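PDB 3UBH: neural-cadherin from Drosophila melanogaster, which mediates calcium-dependent, preferentially homophilic cell-cell adhesion as a classical-type cadherin, this piece being the EC1-4 region of its ectodomain. Local coordinates for residues P322-P327 with V396-K401; D316-A321 with P404-V409; P327-H332 with L345-M350. All blocks are in the same frame, centred on the assembly; numbering follows the deposited sequence.

Contact 1. Residues P322-P327 with V396-K401; sequences PKFELP and VTAKDK. With CA (calcium ion), chain G.
Phe324 reaches Ala398 with a chi1 of -74°, which turns CG away from its own carbonyl and sends the ring from the short strand 323-324 inward to the strand 391-400. At the other end of the contact Asp400 has its CG flanked by both its own backbone N and its carbonyl carbon (chi1 71°), lifting the carboxylate past the Pro322 ring, which it crosses at about a right angle. The far end of the phenyl group does the touching: CZ of Phe324 lies 3.5 Å from CB of Ala398 and 3.9 Å from CB of Val396, while the carbonyl carbon of Thr397 meets the ring at its edge, in plane. Alanine suits this place because its single methyl lets a wide ring come close to the backbone. The same methyl faces Pro322, whose CB stands 3.9 Å from CB of Ala398. Pro322 CG lies over the backbone, 3.2 Å from Ala398 O, and no hydrogen bond crosses the contact. Beyond the apolar part comes the metal: Asp400 OD2 binds the calcium ion of chain G at 2.7 Å, alongside ligands from Asn318, Asn320, Asp351, Asp353 and Asn357. Its other oxygen, OD1, takes the backbone N-H of both Gly402 and Lys406, which should fix the rotation of the carboxylate. Ala398 also packs on Ile360 and Tyr362 of strand 360-364, and Phe324 on Val347 and Ala349 of strand 343-350, placing the contact between the two sheets of the fourth EC domain, at its calcium-bearing end.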
loop_
_atom_site.group_PDB
_atom_site.type_symbol
_atom_site.label_atom_id
_atom_site.label_comp_id
_atom_site.label_asym_id
_atom_site.label_seq_id
_atom_site.Cartn_x
_atom_site.Cartn_y
_atom_site.Cartn_z
ATOM N N PRO A 322 12.846 10.524 26.650
ATOM C CA PRO A 322 13.586 9.675 27.600
ATOM C C PRO A 322 13.590 10.307 28.995
ATOM O O PRO A 322 13.814 11.513 29.100
ATOM C CB PRO A 322 15.005 9.660 27.024
ATOM C CG PRO A 322 14.836 9.947 25.566
ATOM C CD PRO A 322 13.671 10.892 25.479
ATOM N N LYS A 323 13.304 9.524 30.041
ATOM C CA LYS A 323 13.393 10.024 31.431
ATOM C C LYS A 323 14.488 9.315 32.207
ATOM O O LYS A 323 14.509 8.081 32.262
ATOM C CB LYS A 323 12.085 9.857 32.213
ATOM C CG LYS A 323 10.775 10.194 31.486
ATOM C CD LYS A 323 9.708 10.616 32.522
ATOM C CE LYS A 323 8.382 9.861 32.380
ATOM N NZ LYS A 323 7.576 10.253 31.183
ATOM N N PHE A 324 15.383 10.094 32.810
ATOM C CA PHE A 324 16.424 9.550 33.673
ATOM C C PHE A 324 15.799 9.025 34.958
ATOM O O PHE A 324 14.865 9.629 35.478
ATOM C CB PHE A 324 17.488 10.613 33.977
ATOM C CG PHE A 324 18.406 10.902 32.811
ATOM C CD1 PHE A 324 18.154 11.967 31.953
ATOM C CD2 PHE A 324 19.519 10.101 32.563
ATOM C CE1 PHE A 324 18.986 12.220 30.860
ATOM C CE2 PHE A 324 20.364 10.353 31.478
ATOM C CZ PHE A 324 20.097 11.416 30.630
ATOM N N GLU A 325 16.309 7.901 35.457
ATOM C CA GLU A 325 15.787 7.269 36.673
ATOM C C GLU A 325 15.920 8.167 37.907
ATOM O O GLU A 325 15.101 8.091 38.827
ATOM C CB GLU A 325 16.498 5.942 36.941
ATOM C CG GLU A 325 16.383 4.893 35.826
ATOM C CD GLU A 325 17.143 3.595 36.146
ATOM O OE1 GLU A 325 18.258 3.671 36.725
ATOM O OE2 GLU A 325 16.621 2.495 35.810
ATOM N N LEU A 326 16.954 9.007 37.929
ATOM C CA LEU A 326 17.143 9.970 39.008
ATOM C C LEU A 326 16.989 11.397 38.457
ATOM O O LEU A 326 17.146 11.610 37.250
ATOM C CB LEU A 326 18.510 9.763 39.669
ATOM C CG LEU A 326 18.931 8.353 40.123
ATOM C CD1 LEU A 326 20.252 8.385 40.874
ATOM C CD2 LEU A 326 17.875 7.677 40.981
ATOM N N PRO A 327 16.634 12.372 39.319
ATOM C CA PRO A 327 16.600 13.764 38.841
ATOM C C PRO A 327 17.987 14.383 38.654
ATOM O O PRO A 327 18.137 15.349 37.916
ATOM C CB PRO A 327 15.832 14.498 39.946
ATOM C CG PRO A 327 16.054 13.685 41.169
ATOM C CD PRO A 327 16.195 12.258 40.723
ATOM N N VAL A 396 23.920 15.649 31.289
ATOM C CA VAL A 396 23.760 14.476 30.427
ATOM C C VAL A 396 22.453 14.598 29.667
ATOM O O VAL A 396 21.394 14.933 30.239
ATOM C CB VAL A 396 23.590 13.155 31.195
ATOM C CG1 VAL A 396 24.463 12.075 30.584
ATOM C CG2 VAL A 396 23.860 13.334 32.651
ATOM N N THR A 397 22.517 14.284 28.383
ATOM C CA THR A 397 21.322 14.220 27.587
ATOM C C THR A 397 21.118 12.764 27.261
ATOM O O THR A 397 22.098 12.055 27.031
ATOM C CB THR A 397 21.478 15.042 26.307
ATOM O OG1 THR A 397 21.855 16.380 26.657
ATOM C CG2 THR A 397 20.176 15.063 25.518
ATOM N N ALA A 398 19.862 12.313 27.316
ATOM C CA ALA A 398 19.442 11.068 26.659
ATOM C C ALA A 398 18.465 11.418 25.533
ATOM O O ALA A 398 17.368 11.950 25.770
ATOM C CB ALA A 398 18.824 10.102 27.640
ATOM N N LYS A 399 18.890 11.127 24.308
ATOM C CA LYS A 399 18.231 11.598 23.093
ATOM C C LYS A 399 17.724 10.374 22.349
ATOM O O LYS A 399 18.512 9.462 22.061
ATOM C CB LYS A 399 19.276 12.323 22.246
ATOM C CG LYS A 399 18.801 13.045 21.004
ATOM C CD LYS A 399 19.955 13.114 19.995
ATOM C CE LYS A 399 20.335 14.553 19.634
ATOM N NZ LYS A 399 19.393 15.222 18.686
ATOM N N ASP A 400 16.427 10.329 22.048
ATOM C CA ASP A 400 15.888 9.191 21.299
ATOM C C ASP A 400 16.156 9.323 19.804
ATOM O O ASP A 400 16.671 10.347 19.345
ATOM C CB ASP A 400 14.394 8.929 21.600
ATOM C CG ASP A 400 13.461 9.998 21.025
ATOM O OD1 ASP A 400 13.690 10.482 19.896
ATOM O OD2 ASP A 400 12.467 10.335 21.705
ATOM N N LYS A 401 15.805 8.285 19.049
ATOM C CA LYS A 401 15.990 8.290 17.599
ATOM C C LYS A 401 14.676 8.518 16.839
ATOM O O LYS A 401 14.505 8.045 15.712
ATOM C CB LYS A 401 16.693 7.009 17.133
ATOM C CG LYS A 401 18.102 6.810 17.706
ATOM C CD LYS A 401 18.918 5.820 16.865
ATOM C CE LYS A 401 20.168 5.329 17.596
ATOM N NZ LYS A 401 21.072 6.438 18.024
HETATM CA CA CA G . 10.581 8.617 22.590
#

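Contact 2. Residues D316-A321 with P404-V409; sequences DVNDNA and PPKSGV. With CA (calcium ion), chain F; CA (calcium ion), chain G; CA (calcium ion), chain E.
Lys406 and Asn318 meet in a surface contact where the calcium-binding linker between the third and fourth EC domains runs past the start of strand 407-417. The two side chains slide past each other in opposite directions, with Lys406 CG 3.5 Å from Asn318 ND2. Farther along, CE of Lys406 comes 3.2 Å from Asn318 O, so the aliphatic stem, rather than the ammonium, lines the linker backbone. Ala321 adds a methyl contact, its CB 3.9 Å from Lys406 CB. Asn318 is used at both ends of its amide: OD1 binds the calcium ion of chain G at 2.3 Å, and ND2 makes a weak hydrogen bond of 3.2 Å to Pro404 O, bent to 135°. An asparagine thus gives a neutral metal ligand and a donor at once. Cutting Lys406 back to an alanine removes CG to NZ, and the Asn318 amide and carbonyl would probably lose their hydrocarbon cover on this side. Asn320 O also holds this ion, while Asp316, Val317 and Asp319 bind that of chain F and Asp319 OD2 that of chain E. Side-chain ligands from Asp316, Asn318 and Asp319 with carbonyls from Val317 and Asn320 form the DxNDN linker motif of calcium-bound cadherin junctions.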
loop_
_atom_site.group_PDB
_atom_site.type_symbol
_atom_site.label_atom_id
_atom_site.label_comp_id
_atom_site.label_asym_id
_atom_site.label_seq_id
_atom_site.Cartn_x
_atom_site.Cartn_y
_atom_site.Cartn_z
ATOM N N ASP A 316 2.363 3.790 16.846
ATOM C CA ASP A 316 3.170 4.539 17.801
ATOM C C ASP A 316 3.638 5.859 17.183
ATOM O O ASP A 316 4.131 5.892 16.055
ATOM C CB ASP A 316 4.363 3.666 18.237
ATOM C CG ASP A 316 5.354 4.392 19.151
ATOM O OD1 ASP A 316 4.941 5.193 20.021
ATOM O OD2 ASP A 316 6.568 4.133 19.014
ATOM N N VAL A 317 3.447 6.951 17.913
ATOM C CA VAL A 317 4.135 8.197 17.590
ATOM C C VAL A 317 5.104 8.512 18.721
ATOM O O VAL A 317 4.912 8.066 19.856
ATOM C CB VAL A 317 3.172 9.400 17.318
ATOM C CG1 VAL A 317 2.046 8.987 16.371
ATOM C CG2 VAL A 317 2.629 10.010 18.622
ATOM N N ASN A 318 6.147 9.266 18.404
ATOM C CA ASN A 318 7.157 9.612 19.386
ATOM C C ASN A 318 6.639 10.707 20.312
ATOM O O ASN A 318 7.099 11.849 20.255
ATOM C CB ASN A 318 8.454 10.042 18.690
ATOM C CG ASN A 318 9.605 10.226 19.658
ATOM O OD1 ASN A 318 9.845 9.385 20.529
ATOM N ND2 ASN A 318 10.330 11.332 19.513
ATOM N N ASP A 319 5.671 10.358 21.154
ATOM C CA ASP A 319 5.109 11.323 22.109
ATOM C C ASP A 319 5.801 11.301 23.478
ATOM O O ASP A 319 5.431 12.056 24.377
ATOM C CB ASP A 319 3.569 11.202 22.242
ATOM C CG ASP A 319 3.088 9.777 22.492
ATOM O OD1 ASP A 319 3.915 8.849 22.590
ATOM O OD2 ASP A 319 1.857 9.570 22.587
ATOM N N ASN A 320 6.816 10.460 23.630
ATOM C CA ASN A 320 7.515 10.382 24.909
ATOM C C ASN A 320 8.995 10.729 24.848
ATOM O O ASN A 320 9.710 10.291 23.944
ATOM C CB ASN A 320 7.295 9.015 25.554
ATOM C CG ASN A 320 5.930 8.899 26.189
ATOM O OD1 ASN A 320 5.685 9.446 27.267
ATOM N ND2 ASN A 320 5.026 8.191 25.521
ATOM N N ALA A 321 9.445 11.526 25.813
ATOM C CA ALA A 321 10.865 11.830 25.947
ATOM C C ALA A 321 11.562 10.857 26.914
ATOM O O ALA A 321 10.943 10.392 27.878
ATOM C CB ALA A 321 11.055 13.268 26.392
ATOM N N PRO A 404 10.607 14.159 14.867
ATOM C CA PRO A 404 11.899 14.618 15.400
ATOM C C PRO A 404 12.247 14.006 16.769
ATOM O O PRO A 404 11.342 13.566 17.492
ATOM C CB PRO A 404 11.702 16.129 15.523
ATOM C CG PRO A 404 10.235 16.298 15.764
ATOM C CD PRO A 404 9.529 15.134 15.123
ATOM N N PRO A 405 13.547 13.973 17.124
ATOM C CA PRO A 405 13.963 13.351 18.378
ATOM C C PRO A 405 13.634 14.184 19.619
ATOM O O PRO A 405 13.837 15.394 19.625
ATOM C CB PRO A 405 15.483 13.208 18.210
ATOM C CG PRO A 405 15.869 14.297 17.302
ATOM C CD PRO A 405 14.700 14.507 16.370
ATOM N N LYS A 406 13.133 13.517 20.658
ATOM C CA LYS A 406 12.863 14.143 21.955
ATOM C C LYS A 406 14.022 13.889 22.924
ATOM O O LYS A 406 14.706 12.875 22.810
ATOM C CB LYS A 406 11.547 13.618 22.546
ATOM C CG LYS A 406 10.299 13.975 21.731
ATOM C CD LYS A 406 9.144 14.383 22.649
ATOM C CE LYS A 406 7.818 14.473 21.924
ATOM N NZ LYS A 406 7.828 15.451 20.795
ATOM N N SER A 407 14.227 14.806 23.875
ATOM C CA SER A 407 15.356 14.745 24.813
ATOM C C SER A 407 14.986 14.678 26.291
ATOM O O SER A 407 14.000 15.280 26.736
ATOM C CB SER A 407 16.266 15.953 24.623
ATOM O OG SER A 407 17.220 15.694 23.618
ATOM N N GLY A 408 15.809 13.947 27.041
ATOM C CA GLY A 408 15.804 13.996 28.498
ATOM C C GLY A 408 17.143 14.523 29.006
ATOM O O GLY A 408 18.198 14.240 28.422
ATOM N N VAL A 409 17.105 15.298 30.090
ATOM C CA VAL A 409 18.326 15.861 30.660
ATOM C C VAL A 409 18.394 15.765 32.189
ATOM O O VAL A 409 17.361 15.779 32.877
ATOM C CB VAL A 409 18.523 17.317 30.223
ATOM C CG1 VAL A 409 19.100 17.394 28.801
ATOM C CG2 VAL A 409 17.217 18.052 30.314
HETATM CA CA CA F . 4.243 6.586 21.571
HETATM CA CA CA G . 10.581 8.617 22.590
HETATM CA CA CA E . 1.048 7.988 23.846
#

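Contact 3. Residues P327-H332 with L345-M350; sequences PDYQAH and LRVKAM
Over one face of the Tyr329 ring sits a methyl of Val347: CG2 lies 3.5 Å from the ring centroid and only 6° off the normal, a CH-pi contact at the middle of the ring. CD1 of Leu345, Arg346 O and Lys348 N approach the ring obliquely. This is the edge of a cadherin beta-sandwich, the fourth EC domain, where strand 328-335 of one sheet looks across at strand 343-350 of the other. With chi1 at -62° the Tyr329 ring swings away from its own carbonyl and lies along the facing segment from Leu345 to Lys348. Leu345 crosses it at about a right angle and brings CD1 to 3.4 Å from Tyr329 CB, and its CB is 4.4 Å from Ala331 CB. A branched valine suits the ring face, since one methyl can be set on the pi cloud while the other turns to Phe324, and a leucine has the reach to fill the ground between the sheets beside the small Ala331. Val412 of strand 407-417 packs on both Tyr329 and Leu345, and Ile377 of strand 376-379 lies against Leu345 and Val347. A tyrosine serves here because its polar end lies near the sandwich margin, while the rest of the ring is buried among hydrocarbon groups. Its hydroxyl accepts a hydrogen bond from the backbone N-H of Leu326, in the link between the two pieces of the first strand, and Tyr329 OH stands 3.2 Å from Lys348 O.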
loop_
_atom_site.group_PDB
_atom_site.type_symbol
_atom_site.label_atom_id
_atom_site.label_comp_id
_atom_site.label_asym_id
_atom_site.label_seq_id
_atom_site.Cartn_x
_atom_site.Cartn_y
_atom_site.Cartn_z
ATOM N N PRO A 327 16.634 12.372 39.319
ATOM C CA PRO A 327 16.600 13.764 38.841
ATOM C C PRO A 327 17.987 14.383 38.654
ATOM O O PRO A 327 18.137 15.349 37.916
ATOM C CB PRO A 327 15.832 14.498 39.946
ATOM C CG PRO A 327 16.054 13.685 41.169
ATOM C CD PRO A 327 16.195 12.258 40.723
ATOM N N ASP A 328 18.983 13.852 39.346
ATOM C CA ASP A 328 20.372 14.290 39.156
ATOM C C ASP A 328 21.347 13.248 39.688
ATOM O O ASP A 328 20.976 12.394 40.488
ATOM C CB ASP A 328 20.638 15.671 39.772
ATOM C CG ASP A 328 20.314 15.724 41.239
ATOM O OD1 ASP A 328 21.272 15.750 42.056
ATOM O OD2 ASP A 328 19.107 15.743 41.570
ATOM N N TYR A 329 22.583 13.307 39.213
ATOM C CA TYR A 329 23.580 12.309 39.561
ATOM C C TYR A 329 24.816 12.962 40.154
ATOM O O TYR A 329 25.235 14.049 39.736
ATOM C CB TYR A 329 23.954 11.474 38.336
ATOM C CG TYR A 329 22.803 10.699 37.746
ATOM C CD1 TYR A 329 21.928 11.293 36.834
ATOM C CD2 TYR A 329 22.589 9.367 38.092
ATOM C CE1 TYR A 329 20.855 10.579 36.294
ATOM C CE2 TYR A 329 21.531 8.643 37.553
ATOM C CZ TYR A 329 20.663 9.253 36.657
ATOM O OH TYR A 329 19.603 8.535 36.133
ATOM N N GLN A 330 25.408 12.274 41.117
ATOM C CA GLN A 330 26.484 12.820 41.911
ATOM C C GLN A 330 27.488 11.711 42.215
ATOM O O GLN A 330 27.103 10.630 42.650
ATOM C CB GLN A 330 25.878 13.333 43.204
ATOM C CG GLN A 330 26.654 14.395 43.904
ATOM C CD GLN A 330 25.954 14.867 45.160
ATOM O OE1 GLN A 330 24.759 14.630 45.341
ATOM N NE2 GLN A 330 26.687 15.548 46.027
ATOM N N ALA A 331 28.770 11.969 41.978
ATOM C CA ALA A 331 29.831 11.042 42.404
ATOM C C ALA A 331 30.791 11.789 43.315
ATOM O O ALA A 331 31.113 12.948 43.060
ATOM C CB ALA A 331 30.563 10.456 41.214
ATOM N N HIS A 332 31.229 11.130 44.381
ATOM C CA HIS A 332 32.087 11.759 45.381
ATOM C C HIS A 332 33.470 11.132 45.448
ATOM O O HIS A 332 33.705 10.062 44.879
ATOM C CB HIS A 332 31.448 11.650 46.760
ATOM C CG HIS A 332 30.526 12.776 47.090
ATOM N ND1 HIS A 332 30.972 13.967 47.632
ATOM C CD2 HIS A 332 29.181 12.895 46.964
ATOM C CE1 HIS A 332 29.940 14.770 47.826
ATOM N NE2 HIS A 332 28.841 14.144 47.428
ATOM N N LEU A 345 30.672 7.205 37.136
ATOM C CA LEU A 345 29.339 6.788 37.548
ATOM C C LEU A 345 28.579 6.282 36.342
ATOM O O LEU A 345 28.954 6.560 35.199
ATOM C CB LEU A 345 28.567 7.939 38.208
ATOM C CG LEU A 345 27.883 8.998 37.334
ATOM C CD1 LEU A 345 26.707 9.574 38.074
ATOM C CD2 LEU A 345 28.831 10.107 36.894
ATOM N N ARG A 346 27.508 5.547 36.609
ATOM C CA ARG A 346 26.635 5.051 35.567
ATOM C C ARG A 346 25.307 5.801 35.619
ATOM O O ARG A 346 24.793 6.126 36.696
ATOM C CB ARG A 346 26.410 3.549 35.732
ATOM C CG ARG A 346 25.969 2.844 34.463
ATOM C CD ARG A 346 25.243 1.560 34.813
ATOM N NE ARG A 346 24.846 0.797 33.630
ATOM C CZ ARG A 346 25.484 -0.280 33.169
ATOM N NH1 ARG A 346 26.570 -0.746 33.783
ATOM N NH2 ARG A 346 25.031 -0.904 32.087
ATOM N N VAL A 347 24.755 6.054 34.438
ATOM C CA VAL A 347 23.535 6.825 34.259
ATOM C C VAL A 347 22.537 5.992 33.443
ATOM O O VAL A 347 22.945 5.201 32.591
ATOM C CB VAL A 347 23.909 8.132 33.568
ATOM C CG1 VAL A 347 22.968 8.483 32.468
ATOM C CG2 VAL A 347 24.010 9.232 34.575
ATOM N N LYS A 348 21.240 6.132 33.719
ATOM C CA LYS A 348 20.223 5.425 32.936
ATOM C C LYS A 348 18.926 6.213 32.746
ATOM O O LYS A 348 18.458 6.900 33.655
ATOM C CB LYS A 348 19.921 4.050 33.533
ATOM C CG LYS A 348 19.309 3.069 32.545
ATOM C CD LYS A 348 18.773 1.842 33.261
ATOM C CE LYS A 348 18.424 0.744 32.285
ATOM N NZ LYS A 348 18.746 -0.581 32.875
ATOM N N ALA A 349 18.356 6.088 31.547
ATOM C CA ALA A 349 17.116 6.764 31.175
ATOM C C ALA A 349 16.217 5.813 30.399
ATOM O O ALA A 349 16.705 4.937 29.674
ATOM C CB ALA A 349 17.409 8.012 30.351
ATOM N N MET A 350 14.905 5.995 30.552
ATOM C CA MET A 350 13.919 5.109 29.946
ATOM C C MET A 350 12.922 5.891 29.107
ATOM O O MET A 350 12.606 7.039 29.419
ATOM C CB MET A 350 13.191 4.310 31.028
ATOM C CG MET A 350 14.032 3.207 31.666
ATOM S SD MET A 350 14.289 1.779 30.578
ATOM C CE MET A 350 15.816 2.195 29.711
#

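All three contacts build the fourth EC domain, but at different depths. Contacts 1 and 3 join the two sheets through largely apolar, partly buried groups and touch each other where Phe324 CE2 meets Val347 CG1 at 3.4 Å; strand 323-324 also pairs with 343-350, so both contacts share that sheet. Contact 2 lies at the surface and is mixed: one weak amide hydrogen bond beside a lysine stem. It is tied to contact 1 by the pairing of strands 391-400 and 407-417 and by the calcium ion of chain G. Contact 3 holds no metal. Along the chain it nests inside contact 1, which nests inside contact 2; contact 1 combines both chemistries, its Asp400 at the metal and its Phe324 among hydrocarbon groups.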